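Local atomic coordinates of activating signal cointegrator 1 complex subunit 2 (Homo sapiens, PDB entry 6YXQ), a protein that binds polyubiquitin chains and, as part of the ASCC complex, recruits the helicase subunit ASCC3 and ALKBH3 to sites of DNA damage. Residues Asp255-Leu260 with Lys321-Ile326; Leu269-Phe274 with His328-Gln333; Gln12-His17 with Thr27-His32; Arg39-Tyr44 with Ile86-Leu91. One frame throughout, in Å; residues are numbered along the deposited sequence.

Interaction 1. Residues Asp255-Leu260 with Lys321-Ile326; sequences DTCTTL and KKLMEI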
loop_
_atom_site.group_PDB
_atom_site.type_symbol
_atom_site.label_atom_id
_atom_site.label_comp_id
_atom_site.label_asym_id
_atom_site.label_seq_id
_atom_site.Cartn_x
_atom_site.Cartn_y
_atom_site.Cartn_z
ATOM N N ASP B 255 -2.001 7.119 -13.699
ATOM C CA ASP B 255 -1.316 6.601 -12.519
ATOM C C ASP B 255 -0.181 7.522 -12.108
ATOM O O ASP B 255 -0.015 7.819 -10.918
ATOM C CB ASP B 255 -0.785 5.189 -12.776
ATOM C CG ASP B 255 0.029 4.636 -11.596
ATOM O OD1 ASP B 255 -0.551 3.906 -10.768
ATOM O OD2 ASP B 255 1.240 4.904 -11.507
ATOM N N THR B 256 0.590 8.005 -13.089
ATOM C CA THR B 256 1.764 8.821 -12.799
ATOM C C THR B 256 1.371 10.146 -12.156
ATOM O O THR B 256 1.957 10.559 -11.142
ATOM C CB THR B 256 2.549 9.060 -14.089
ATOM O OG1 THR B 256 2.832 7.803 -14.717
ATOM C CG2 THR B 256 3.843 9.786 -13.796
ATOM N N CYS B 257 0.378 10.830 -12.737
ATOM C CA CYS B 257 -0.061 12.115 -12.193
ATOM C C CYS B 257 -0.702 11.956 -10.827
ATOM O O CYS B 257 -0.440 12.759 -9.924
ATOM C CB CYS B 257 -1.035 12.812 -13.141
ATOM S SG CYS B 257 -0.420 13.147 -14.796
ATOM N N THR B 258 -1.548 10.939 -10.655
ATOM C CA THR B 258 -2.163 10.718 -9.354
ATOM C C THR B 258 -1.114 10.424 -8.290
ATOM O O THR B 258 -1.184 10.965 -7.179
ATOM C CB THR B 258 -3.176 9.582 -9.452
ATOM O OG1 THR B 258 -4.110 9.869 -10.496
ATOM C CG2 THR B 258 -3.924 9.414 -8.155
ATOM N N THR B 259 -0.118 9.590 -8.613
ATOM C CA THR B 259 0.906 9.245 -7.631
ATOM C C THR B 259 1.749 10.458 -7.256
ATOM O O THR B 259 1.978 10.723 -6.069
ATOM C CB THR B 259 1.795 8.128 -8.169
ATOM O OG1 THR B 259 0.974 7.046 -8.621
ATOM C CG2 THR B 259 2.724 7.632 -7.079
ATOM N N LEU B 260 2.228 11.206 -8.256
ATOM C CA LEU B 260 2.999 12.411 -7.968
ATOM C C LEU B 260 2.187 13.405 -7.143
ATOM O O LEU B 260 2.686 13.967 -6.154
ATOM C CB LEU B 260 3.463 13.048 -9.274
ATOM C CG LEU B 260 4.583 12.301 -9.989
ATOM C CD1 LEU B 260 5.054 13.078 -11.210
ATOM C CD2 LEU B 260 5.719 12.073 -9.020
ATOM N N LYS B 321 -6.260 17.709 -14.375
ATOM C CA LYS B 321 -6.513 18.360 -13.093
ATOM C C LYS B 321 -5.364 18.119 -12.115
ATOM O O LYS B 321 -4.880 19.053 -11.464
ATOM C CB LYS B 321 -7.837 17.866 -12.514
ATOM C CG LYS B 321 -8.247 18.575 -11.242
ATOM C CD LYS B 321 -9.554 18.012 -10.698
ATOM C CE LYS B 321 -9.960 18.674 -9.385
ATOM N NZ LYS B 321 -11.112 17.970 -8.734
ATOM N N LYS B 322 -4.899 16.869 -12.014
ATOM C CA LYS B 322 -3.816 16.561 -11.084
ATOM C C LYS B 322 -2.517 17.250 -11.488
ATOM O O LYS B 322 -1.736 17.666 -10.624
ATOM C CB LYS B 322 -3.605 15.051 -10.994
ATOM C CG LYS B 322 -4.741 14.304 -10.330
ATOM C CD LYS B 322 -5.077 14.901 -8.985
ATOM C CE LYS B 322 -6.490 14.548 -8.567
ATOM N NZ LYS B 322 -6.906 15.317 -7.367
ATOM N N LEU B 323 -2.260 17.372 -12.794
ATOM C CA LEU B 323 -1.065 18.080 -13.242
ATOM C C LEU B 323 -1.098 19.532 -12.792
ATOM O O LEU B 323 -0.107 20.059 -12.265
ATOM C CB LEU B 323 -0.931 17.997 -14.765
ATOM C CG LEU B 323 -0.098 16.867 -15.378
ATOM C CD1 LEU B 323 -0.467 16.651 -16.839
ATOM C CD2 LEU B 323 1.373 17.182 -15.261
HETATM N N MSE B 324 -2.235 20.193 -12.981
HETATM C CA MSE B 324 -2.318 21.595 -12.572
HETATM C C MSE B 324 -2.235 21.765 -11.057
HETATM O O MSE B 324 -1.675 22.748 -10.556
HETATM C CB MSE B 324 -3.596 22.238 -13.090
HETATM C CG MSE B 324 -3.446 22.813 -14.473
HETATM SE SE MSE B 324 -4.368 21.729 -15.740
HETATM C CE MSE B 324 -6.141 22.490 -15.496
ATOM N N GLU B 325 -2.801 20.803 -10.327
ATOM C CA GLU B 325 -2.693 20.844 -8.873
ATOM C C GLU B 325 -1.244 20.682 -8.428
ATOM O O GLU B 325 -0.795 21.359 -7.497
ATOM C CB GLU B 325 -3.592 19.776 -8.253
ATOM C CG GLU B 325 -5.066 20.031 -8.530
ATOM C CD GLU B 325 -5.990 18.994 -7.921
ATOM O OE1 GLU B 325 -5.593 17.811 -7.835
ATOM O OE2 GLU B 325 -7.119 19.370 -7.536
ATOM N N ILE B 326 -0.493 19.801 -9.093
ATOM C CA ILE B 326 0.937 19.682 -8.817
ATOM C C ILE B 326 1.632 21.018 -9.051
ATOM O O ILE B 326 2.410 21.500 -8.209
ATOM C CB ILE B 326 1.549 18.564 -9.682
ATOM C CG1 ILE B 326 1.025 17.202 -9.236
ATOM C CG2 ILE B 326 3.063 18.583 -9.607
ATOM C CD1 ILE B 326 1.329 16.092 -10.203
#
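The thiol of Cys257 meets the branch point of Leu323, SG lying 3.8 Å from CG. A chi1 of -58° sets the sulfur beside the backbone N, where it meets CG and CD1 of Leu323, while CB of Cys257 sits 4.0 Å from CB of Lys322. It is the root of this lysine that packs here. Its chain starts toward residues 255-260, and the bend at chi2 (-52°) carries the amine away from them to Glu325. There NZ forms a salt bridge, 2.9 Å from OE1 and on the syn side of the carboxylate; Trp261 adds a cation-pi partner. One turn on from Lys322, Ile326 pushes its CD1 methyl into the angle between the Cys257 backbone and Leu260, 3.8 Å from O of Cys257 and equally far from CB of Leu260. The two segments, from helices 243-266 and 306-340, run in broadly the same direction at 34°, with axes 8.9 Å apart. Leu283 of helix 279-300 packs on both Leu323 and Ile326, and Thr258 OG1 is hydrogen-bonded to His318. Next to Lys322, Lys321 forms a salt bridge with Asp181 of the ASCC3 chain. The chemistry is thus divided: thiol and aliphatic groups fill the buried helix interface by shape, whereas the Lys322 charge is turned aside, met chiefly by Glu325, with Trp261 and a long, weak ion pair to that same Asp181 beside it.

Interaction 2. Residues Leu269-Phe274 with His328-Gln333; sequences LACQTF and HIILNQ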
loop_
_atom_site.group_PDB
_atom_site.type_symbol
_atom_site.label_atom_id
_atom_site.label_comp_id
_atom_site.label_asym_id
_atom_site.label_seq_id
_atom_site.Cartn_x
_atom_site.Cartn_y
_atom_site.Cartn_z
ATOM N N LEU B 269 7.055 19.463 1.296
ATOM C CA LEU B 269 8.451 19.888 1.400
ATOM C C LEU B 269 9.308 19.379 0.244
ATOM O O LEU B 269 10.426 19.873 0.055
ATOM C CB LEU B 269 9.062 19.414 2.722
ATOM C CG LEU B 269 8.780 20.216 3.991
ATOM C CD1 LEU B 269 9.310 19.462 5.186
ATOM C CD2 LEU B 269 9.399 21.599 3.931
ATOM N N ALA B 270 8.815 18.406 -0.525
ATOM C CA ALA B 270 9.581 17.851 -1.629
ATOM C C ALA B 270 9.635 18.790 -2.824
ATOM O O ALA B 270 10.506 18.624 -3.688
ATOM C CB ALA B 270 8.977 16.509 -2.039
ATOM N N CYS B 271 8.751 19.798 -2.855
ATOM C CA CYS B 271 8.481 20.559 -4.076
ATOM C C CYS B 271 9.724 21.256 -4.606
ATOM O O CYS B 271 9.946 21.304 -5.823
ATOM C CB CYS B 271 7.382 21.592 -3.821
ATOM S SG CYS B 271 5.725 20.944 -3.658
ATOM N N GLN B 272 10.531 21.833 -3.714
ATOM C CA GLN B 272 11.734 22.511 -4.176
ATOM C C GLN B 272 12.663 21.537 -4.881
ATOM O O GLN B 272 13.207 21.850 -5.948
ATOM C CB GLN B 272 12.443 23.198 -3.013
ATOM C CG GLN B 272 13.655 24.005 -3.445
ATOM C CD GLN B 272 13.317 25.132 -4.416
ATOM O OE1 GLN B 272 13.512 25.005 -5.628
ATOM N NE2 GLN B 272 12.819 26.245 -3.882
ATOM N N THR B 273 12.830 20.336 -4.321
ATOM C CA THR B 273 13.574 19.301 -5.029
ATOM C C THR B 273 13.037 19.122 -6.442
ATOM O O THR B 273 13.812 19.042 -7.402
ATOM C CB THR B 273 13.512 17.983 -4.255
ATOM O OG1 THR B 273 13.832 18.228 -2.880
ATOM C CG2 THR B 273 14.491 16.972 -4.837
ATOM N N PHE B 274 11.707 19.110 -6.592
ATOM C CA PHE B 274 11.101 19.031 -7.918
ATOM C C PHE B 274 11.469 20.244 -8.762
ATOM O O PHE B 274 11.889 20.111 -9.917
ATOM C CB PHE B 274 9.581 18.918 -7.804
ATOM C CG PHE B 274 9.077 17.513 -7.640
ATOM C CD1 PHE B 274 9.149 16.874 -6.414
ATOM C CD2 PHE B 274 8.501 16.844 -8.704
ATOM C CE1 PHE B 274 8.672 15.585 -6.255
ATOM C CE2 PHE B 274 8.026 15.548 -8.552
ATOM C CZ PHE B 274 8.110 14.919 -7.325
ATOM N N HIS B 328 0.447 24.047 -9.018
ATOM C CA HIS B 328 0.138 25.056 -8.016
ATOM C C HIS B 328 0.743 24.721 -6.659
ATOM O O HIS B 328 1.138 25.632 -5.925
ATOM C CB HIS B 328 -1.364 25.248 -7.878
ATOM C CG HIS B 328 -1.720 26.381 -6.975
ATOM N ND1 HIS B 328 -2.192 26.192 -5.696
ATOM C CD2 HIS B 328 -1.631 27.720 -7.152
ATOM C CE1 HIS B 328 -2.394 27.368 -5.127
ATOM N NE2 HIS B 328 -2.063 28.312 -5.989
ATOM N N ILE B 329 0.818 23.436 -6.300
ATOM C CA ILE B 329 1.423 23.063 -5.024
ATOM C C ILE B 329 2.877 23.515 -4.986
ATOM O O ILE B 329 3.340 24.110 -4.001
ATOM C CB ILE B 329 1.290 21.547 -4.787
ATOM C CG1 ILE B 329 -0.153 21.174 -4.466
ATOM C CG2 ILE B 329 2.180 21.090 -3.654
ATOM C CD1 ILE B 329 -0.396 19.683 -4.459
ATOM N N ILE B 330 3.606 23.274 -6.083
ATOM C CA ILE B 330 5.013 23.674 -6.144
ATOM C C ILE B 330 5.143 25.194 -6.093
ATOM O O ILE B 330 5.966 25.748 -5.342
ATOM C CB ILE B 330 5.682 23.108 -7.407
ATOM C CG1 ILE B 330 5.618 21.585 -7.419
ATOM C CG2 ILE B 330 7.114 23.570 -7.473
ATOM C CD1 ILE B 330 6.146 20.977 -8.683
ATOM N N LEU B 331 4.353 25.887 -6.921
ATOM C CA LEU B 331 4.381 27.344 -6.936
ATOM C C LEU B 331 4.156 27.911 -5.539
ATOM O O LEU B 331 4.928 28.751 -5.061
ATOM C CB LEU B 331 3.323 27.867 -7.906
ATOM C CG LEU B 331 3.358 29.366 -8.191
ATOM C CD1 LEU B 331 4.600 29.724 -9.002
ATOM C CD2 LEU B 331 2.094 29.810 -8.904
ATOM N N ASN B 332 3.092 27.456 -4.871
ATOM C CA ASN B 332 2.780 27.946 -3.535
ATOM C C ASN B 332 3.929 27.681 -2.575
ATOM O O ASN B 332 4.396 28.598 -1.886
ATOM C CB ASN B 332 1.496 27.299 -3.023
ATOM C CG ASN B 332 1.116 27.788 -1.641
ATOM O OD1 ASN B 332 0.586 28.889 -1.484
ATOM N ND2 ASN B 332 1.398 26.978 -0.629
ATOM N N GLN B 333 4.425 26.437 -2.554
ATOM C CA GLN B 333 5.425 26.053 -1.565
ATOM C C GLN B 333 6.702 26.873 -1.702
ATOM O O GLN B 333 7.300 27.265 -0.694
ATOM C CB GLN B 333 5.735 24.561 -1.674
ATOM C CG GLN B 333 6.699 24.053 -0.612
ATOM C CD GLN B 333 6.039 23.864 0.743
ATOM O OE1 GLN B 333 4.821 23.725 0.841
ATOM N NE2 GLN B 333 6.849 23.857 1.799
#
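Cys271 points toward helix 306-340 and lodges among three side chains. Its SG touches CG2 of Ile329 at 3.5 Å and CG1 of Ile330 at 3.8 Å, and its CB faces CB of Gln333 at 4.0 Å. Ile330 runs past the cysteine rather than at it: CG1 lies beside the thiol, CG2 approaches O of Cys271, and CD1 continues to CB of Phe274, 4.1 Å away. Replacing this isoleucine by an alanine would probably open a gap beside the Cys271 thiol and deprive the base of Phe274 of its partner. The phenylalanine offers only that base to residues 328-333, since its ring turns off elsewhere, with O of Ala270 in the ring plane at its edge. Gln333 leaves its helix with CG anti to the backbone N (chi1 -176°) and then folds at chi2, which brings NE2 to 4.0 Å from CD2 of Leu269; the two side chains cross obliquely at the more exposed end of the contact. The short helix 271-275 is thereby held against helix 306-340. Leu264 of helix 243-266 packs on Cys271 and Phe274, Leu202 of helix 193-216 closes on Phe274, and Leu331 turns from the contact toward helix 348-359.

Interaction 3. Residues Gln12-His17 with Thr27-His32; sequences QLQITH and TSPALH
The imidazole of His17 is approached obliquely by OG of Ser28, 3.2 Å from ND1, in a two-stranded antiparallel beta hairpin made of strands 14-18 and 25-29. His17 CG stands between its backbone N and carbonyl carbon (chi1 87°), which folds the ring back across the neighbouring strand, where ND1 is hydrogen-bonded to O of Arg26. With the imidazole gone, as in an alanine here, the Arg26 carbonyl would probably lose its side-chain donor and Ser28 part of its cover. Ile15 and Ser28 form the hydrogen-bonded pair, with Ile15 N to Ser28 O at 2.8 Å and Ser28 N to Ile15 O at 3.1 Å. The latter donor comes from above the carbonyl plane. On the other face of the sheet, Thr16 and Thr27 bring their CG2 methyls to 3.9 Å. Pro29, which has no N-H to give, falls opposite Gln14 at a non-hydrogen-bonded position. Ile15 CG1 rests 3.7 Å from CA of Ala30. Beyond the strands, Leu13 CD2 is 3.9 Å from CB of Ala30. At this end of the pairing, Ala30 N donates to Leu13 O over 2.8 Å, lying in the carbonyl plane.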
loop_
_atom_site.group_PDB
_atom_site.type_symbol
_atom_site.label_atom_id
_atom_site.label_comp_id
_atom_site.label_asym_id
_atom_site.label_seq_id
_atom_site.Cartn_x
_atom_site.Cartn_y
_atom_site.Cartn_z
ATOM N N GLN B 12 21.611 0.563 21.067
ATOM C CA GLN B 12 22.758 0.369 21.942
ATOM C C GLN B 12 22.470 -0.544 23.132
ATOM O O GLN B 12 23.371 -0.775 23.948
ATOM C CB GLN B 12 23.289 1.724 22.432
ATOM C CG GLN B 12 22.317 2.540 23.272
ATOM C CD GLN B 12 22.849 3.935 23.579
ATOM O OE1 GLN B 12 23.796 4.404 22.946
ATOM N NE2 GLN B 12 22.242 4.598 24.557
ATOM N N LEU B 13 21.259 -1.089 23.241
ATOM C CA LEU B 13 20.937 -1.976 24.352
ATOM C C LEU B 13 21.512 -3.366 24.106
ATOM O O LEU B 13 21.474 -3.886 22.986
ATOM C CB LEU B 13 19.419 -2.060 24.571
ATOM C CG LEU B 13 18.941 -2.957 25.724
ATOM C CD1 LEU B 13 17.634 -2.427 26.288
ATOM C CD2 LEU B 13 18.757 -4.423 25.325
ATOM N N GLN B 14 22.025 -3.970 25.173
ATOM C CA GLN B 14 22.675 -5.269 25.125
ATOM C C GLN B 14 21.802 -6.315 25.804
ATOM O O GLN B 14 21.196 -6.047 26.845
ATOM C CB GLN B 14 24.046 -5.206 25.809
ATOM C CG GLN B 14 24.850 -3.977 25.423
ATOM C CD GLN B 14 25.839 -4.269 24.321
ATOM O OE1 GLN B 14 26.111 -5.429 24.011
ATOM N NE2 GLN B 14 26.367 -3.222 23.706
ATOM N N ILE B 15 21.729 -7.502 25.203
ATOM C CA ILE B 15 21.066 -8.656 25.797
ATOM C C ILE B 15 22.065 -9.802 25.870
ATOM O O ILE B 15 22.829 -10.037 24.928
ATOM C CB ILE B 15 19.805 -9.079 25.012
ATOM C CG1 ILE B 15 20.135 -9.372 23.543
ATOM C CG2 ILE B 15 18.720 -8.021 25.131
ATOM C CD1 ILE B 15 20.161 -10.851 23.190
ATOM N N THR B 16 22.060 -10.512 26.993
ATOM C CA THR B 16 22.953 -11.647 27.164
ATOM C C THR B 16 22.424 -12.845 26.387
ATOM O O THR B 16 21.221 -13.123 26.387
ATOM C CB THR B 16 23.114 -11.996 28.649
ATOM O OG1 THR B 16 22.084 -12.904 29.060
ATOM C CG2 THR B 16 23.050 -10.732 29.507
ATOM N N HIS B 17 23.329 -13.542 25.705
ATOM C CA HIS B 17 22.958 -14.709 24.920
ATOM C C HIS B 17 24.117 -15.694 24.914
ATOM O O HIS B 17 25.281 -15.305 25.044
ATOM C CB HIS B 17 22.573 -14.324 23.484
ATOM C CG HIS B 17 23.736 -14.248 22.542
ATOM N ND1 HIS B 17 24.822 -13.428 22.763
ATOM C CD2 HIS B 17 23.979 -14.885 21.372
ATOM C CE1 HIS B 17 25.685 -13.568 21.773
ATOM N NE2 HIS B 17 25.197 -14.444 20.915
ATOM N N THR B 27 27.528 -11.185 26.575
ATOM C CA THR B 27 26.608 -10.091 26.295
ATOM C C THR B 27 26.822 -9.597 24.869
ATOM O O THR B 27 27.950 -9.549 24.373
ATOM C CB THR B 27 26.789 -8.950 27.291
ATOM O OG1 THR B 27 28.092 -8.373 27.129
ATOM C CG2 THR B 27 26.620 -9.457 28.719
ATOM N N SER B 28 25.728 -9.240 24.211
ATOM C CA SER B 28 25.734 -8.963 22.782
ATOM C C SER B 28 24.658 -7.930 22.506
ATOM O O SER B 28 23.811 -7.660 23.367
ATOM C CB SER B 28 25.490 -10.245 21.977
ATOM O OG SER B 28 24.101 -10.485 21.815
ATOM N N PRO B 29 24.661 -7.317 21.318
ATOM C CA PRO B 29 23.639 -6.307 21.022
ATOM C C PRO B 29 22.249 -6.912 20.950
ATOM O O PRO B 29 22.069 -8.094 20.643
ATOM C CB PRO B 29 24.069 -5.758 19.658
ATOM C CG PRO B 29 24.802 -6.893 19.039
ATOM C CD PRO B 29 25.582 -7.478 20.178
ATOM N N ALA B 30 21.255 -6.075 21.248
ATOM C CA ALA B 30 19.868 -6.504 21.143
ATOM C C ALA B 30 19.565 -7.012 19.738
ATOM O O ALA B 30 19.281 -8.197 19.538
ATOM C CB ALA B 30 18.938 -5.354 21.530
ATOM N N LEU B 31 19.660 -6.136 18.742
ATOM C CA LEU B 31 19.415 -6.536 17.361
ATOM C C LEU B 31 20.507 -7.481 16.866
ATOM O O LEU B 31 21.698 -7.183 16.987
ATOM C CB LEU B 31 19.340 -5.295 16.477
ATOM C CG LEU B 31 18.561 -4.134 17.102
ATOM C CD1 LEU B 31 18.808 -2.834 16.357
ATOM C CD2 LEU B 31 17.077 -4.456 17.134
ATOM N N HIS B 32 20.104 -8.619 16.301
ATOM C CA HIS B 32 21.063 -9.617 15.842
ATOM C C HIS B 32 20.360 -10.571 14.885
ATOM O O HIS B 32 19.170 -10.852 15.063
ATOM C CB HIS B 32 21.668 -10.384 17.028
ATOM C CG HIS B 32 22.676 -11.416 16.631
ATOM N ND1 HIS B 32 23.917 -11.090 16.126
ATOM C CD2 HIS B 32 22.625 -12.770 16.657
ATOM C CE1 HIS B 32 24.585 -12.198 15.856
ATOM N NE2 HIS B 32 23.825 -13.231 16.173
#

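Interaction 4. Residues Arg39-Tyr44 with Ile86-Leu91; sequences RYFVLY and IFDETL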
loop_
_atom_site.group_PDB
_atom_site.type_symbol
_atom_site.label_atom_id
_atom_site.label_comp_id
_atom_site.label_asym_id
_atom_site.label_seq_id
_atom_site.Cartn_x
_atom_site.Cartn_y
_atom_site.Cartn_z
ATOM N N ARG B 39 10.300 -17.103 10.540
ATOM C CA ARG B 39 9.071 -17.078 9.757
ATOM C C ARG B 39 9.365 -16.640 8.328
ATOM O O ARG B 39 9.859 -15.532 8.094
ATOM C CB ARG B 39 8.044 -16.145 10.384
ATOM C CG ARG B 39 6.708 -16.194 9.672
ATOM C CD ARG B 39 5.632 -15.608 10.547
ATOM N NE ARG B 39 4.445 -16.437 10.694
ATOM C CZ ARG B 39 4.010 -16.898 11.859
ATOM N NH1 ARG B 39 2.913 -17.639 11.918
ATOM N NH2 ARG B 39 4.685 -16.625 12.967
ATOM N N TYR B 40 9.051 -17.510 7.379
ATOM C CA TYR B 40 9.164 -17.176 5.972
ATOM C C TYR B 40 8.045 -16.224 5.563
ATOM O O TYR B 40 6.932 -16.274 6.094
ATOM C CB TYR B 40 9.095 -18.455 5.151
ATOM C CG TYR B 40 9.543 -18.369 3.723
ATOM C CD1 TYR B 40 10.890 -18.447 3.388
ATOM C CD2 TYR B 40 8.613 -18.273 2.700
ATOM C CE1 TYR B 40 11.294 -18.394 2.067
ATOM C CE2 TYR B 40 9.005 -18.216 1.386
ATOM C CZ TYR B 40 10.344 -18.271 1.071
ATOM O OH TYR B 40 10.726 -18.225 -0.250
ATOM N N PHE B 41 8.350 -15.351 4.607
ATOM C CA PHE B 41 7.386 -14.415 4.042
ATOM C C PHE B 41 7.301 -14.644 2.540
ATOM O O PHE B 41 8.327 -14.615 1.850
ATOM C CB PHE B 41 7.796 -12.966 4.312
ATOM C CG PHE B 41 7.358 -12.440 5.645
ATOM C CD1 PHE B 41 8.132 -12.644 6.778
ATOM C CD2 PHE B 41 6.187 -11.712 5.759
ATOM C CE1 PHE B 41 7.732 -12.147 8.009
ATOM C CE2 PHE B 41 5.785 -11.210 6.981
ATOM C CZ PHE B 41 6.556 -11.430 8.110
ATOM N N VAL B 42 6.089 -14.859 2.033
ATOM C CA VAL B 42 5.901 -14.999 0.596
ATOM C C VAL B 42 5.503 -13.658 -0.008
ATOM O O VAL B 42 5.022 -12.746 0.672
ATOM C CB VAL B 42 4.866 -16.085 0.234
ATOM C CG1 VAL B 42 5.245 -17.382 0.862
ATOM C CG2 VAL B 42 3.458 -15.664 0.646
ATOM N N LEU B 43 5.706 -13.547 -1.315
ATOM C CA LEU B 43 5.386 -12.334 -2.043
ATOM C C LEU B 43 3.884 -12.231 -2.277
ATOM O O LEU B 43 3.142 -13.214 -2.198
ATOM C CB LEU B 43 6.127 -12.303 -3.378
ATOM C CG LEU B 43 7.633 -12.521 -3.255
ATOM C CD1 LEU B 43 8.144 -13.331 -4.428
ATOM C CD2 LEU B 43 8.373 -11.196 -3.146
ATOM N N TYR B 44 3.446 -11.014 -2.583
ATOM C CA TYR B 44 2.042 -10.704 -2.803
ATOM C C TYR B 44 1.758 -10.638 -4.300
ATOM O O TYR B 44 2.517 -10.022 -5.057
ATOM C CB TYR B 44 1.675 -9.382 -2.122
ATOM C CG TYR B 44 0.294 -8.862 -2.450
ATOM C CD1 TYR B 44 0.074 -8.066 -3.570
ATOM C CD2 TYR B 44 -0.792 -9.158 -1.638
ATOM C CE1 TYR B 44 -1.185 -7.589 -3.875
ATOM C CE2 TYR B 44 -2.054 -8.682 -1.936
ATOM C CZ TYR B 44 -2.244 -7.899 -3.055
ATOM O OH TYR B 44 -3.496 -7.424 -3.352
ATOM N N ILE B 86 14.587 -5.787 10.228
ATOM C CA ILE B 86 15.923 -5.453 9.764
ATOM C C ILE B 86 16.582 -6.655 9.102
ATOM O O ILE B 86 17.242 -6.516 8.067
ATOM C CB ILE B 86 16.757 -4.901 10.933
ATOM C CG1 ILE B 86 16.204 -3.546 11.376
ATOM C CG2 ILE B 86 18.221 -4.787 10.545
ATOM C CD1 ILE B 86 16.975 -2.921 12.507
ATOM N N PHE B 87 16.394 -7.858 9.655
ATOM C CA PHE B 87 17.234 -8.980 9.258
ATOM C C PHE B 87 16.556 -9.981 8.333
ATOM O O PHE B 87 17.261 -10.793 7.721
ATOM C CB PHE B 87 17.762 -9.703 10.504
ATOM C CG PHE B 87 18.756 -8.891 11.284
ATOM C CD1 PHE B 87 20.064 -8.766 10.842
ATOM C CD2 PHE B 87 18.380 -8.230 12.439
ATOM C CE1 PHE B 87 20.974 -8.012 11.544
ATOM C CE2 PHE B 87 19.289 -7.473 13.144
ATOM C CZ PHE B 87 20.586 -7.364 12.696
ATOM N N ASP B 88 15.227 -9.946 8.198
ATOM C CA ASP B 88 14.507 -10.853 7.313
ATOM C C ASP B 88 14.285 -10.153 5.982
ATOM O O ASP B 88 13.451 -9.249 5.881
ATOM C CB ASP B 88 13.176 -11.275 7.929
ATOM C CG ASP B 88 12.488 -12.365 7.135
ATOM O OD1 ASP B 88 12.838 -12.563 5.954
ATOM O OD2 ASP B 88 11.594 -13.029 7.691
ATOM N N GLU B 89 15.012 -10.589 4.953
ATOM C CA GLU B 89 14.846 -9.971 3.646
ATOM C C GLU B 89 13.486 -10.299 3.041
ATOM O O GLU B 89 12.912 -9.462 2.338
ATOM C CB GLU B 89 15.983 -10.394 2.712
ATOM C CG GLU B 89 15.926 -11.837 2.249
ATOM C CD GLU B 89 16.840 -12.102 1.069
ATOM O OE1 GLU B 89 17.899 -11.445 0.970
ATOM O OE2 GLU B 89 16.494 -12.968 0.237
ATOM N N THR B 90 12.938 -11.485 3.330
ATOM C CA THR B 90 11.639 -11.856 2.770
ATOM C C THR B 90 10.559 -10.864 3.179
ATOM O O THR B 90 9.683 -10.525 2.375
ATOM C CB THR B 90 11.247 -13.273 3.201
ATOM O OG1 THR B 90 10.956 -13.298 4.606
ATOM C CG2 THR B 90 12.369 -14.254 2.897
ATOM N N LEU B 91 10.616 -10.377 4.420
ATOM C CA LEU B 91 9.621 -9.424 4.905
ATOM C C LEU B 91 9.586 -8.163 4.048
ATOM O O LEU B 91 8.525 -7.767 3.542
ATOM C CB LEU B 91 9.919 -9.075 6.358
ATOM C CG LEU B 91 9.295 -7.827 6.972
ATOM C CD1 LEU B 91 7.799 -7.808 6.788
ATOM C CD2 LEU B 91 9.614 -7.872 8.431
#
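Residues 39-44 pass in an extended but irregular course across the start of helix 89-101, bringing CA of Phe41 to 5.1 Å from CA of Thr90. Phe41 N makes a weak hydrogen bond to Thr90 OG1 (3.3 Å), and CB of Phe41 sits against the same oxygen. The Phe41 ring carries most of the remaining packing. Leu91 lies alongside it, pointing the same way, and places CB over one face in a CH-pi contact, 4.2 Å from the ring centroid; CD1 of Leu91 adds a 4.0 Å contact to CE2 of Phe41. At the ring edge, OD2 of Asp88 is 3.6 Å from CD1, the carboxylate plane turned 74° from the ring. Asp88 is the N-cap residue of helix 89-101; its OD1 accepts weakly from Thr90 N (2.8 Å) and from Leu91 N. A chi1 of -172° extends the aspartate and lets its carboxylate reach the first turn. Asp88 sits at the break, being also the first residue to leave helical geometry after helix 78-87. Arg39 donates to the carbonyl of Gln43 of the ASCC3 chain. Helix 53-75 packs here too: its Asp69 touches Phe41 and forms a salt bridge with Arg39, while its Leu73 touches Leu91.

Overall arrangement
From the N terminus of this ASCC3-binding portion of ASCC2, interaction 3 comes first and closes the short turn of a hairpin at the edge of the molecule. Interaction 4 follows in series, closing a loop of about forty residues that contains helix 53-75 and most of helix 78-87; the two touch where Phe87 packs on Leu31 and His32, joining the hairpin's end to helix 78-87. Interactions 1 and 2 lie farther along and cross, because their segments alternate: 255-260, 269-274, 321-326, 328-333. Both use helix 306-340 and meet through Leu260 and Phe274, binding helices 243-266 and 271-275 to it. Interactions 2 and 4 lie on opposite sides of the chain's centre, about 36 Å apart between centres.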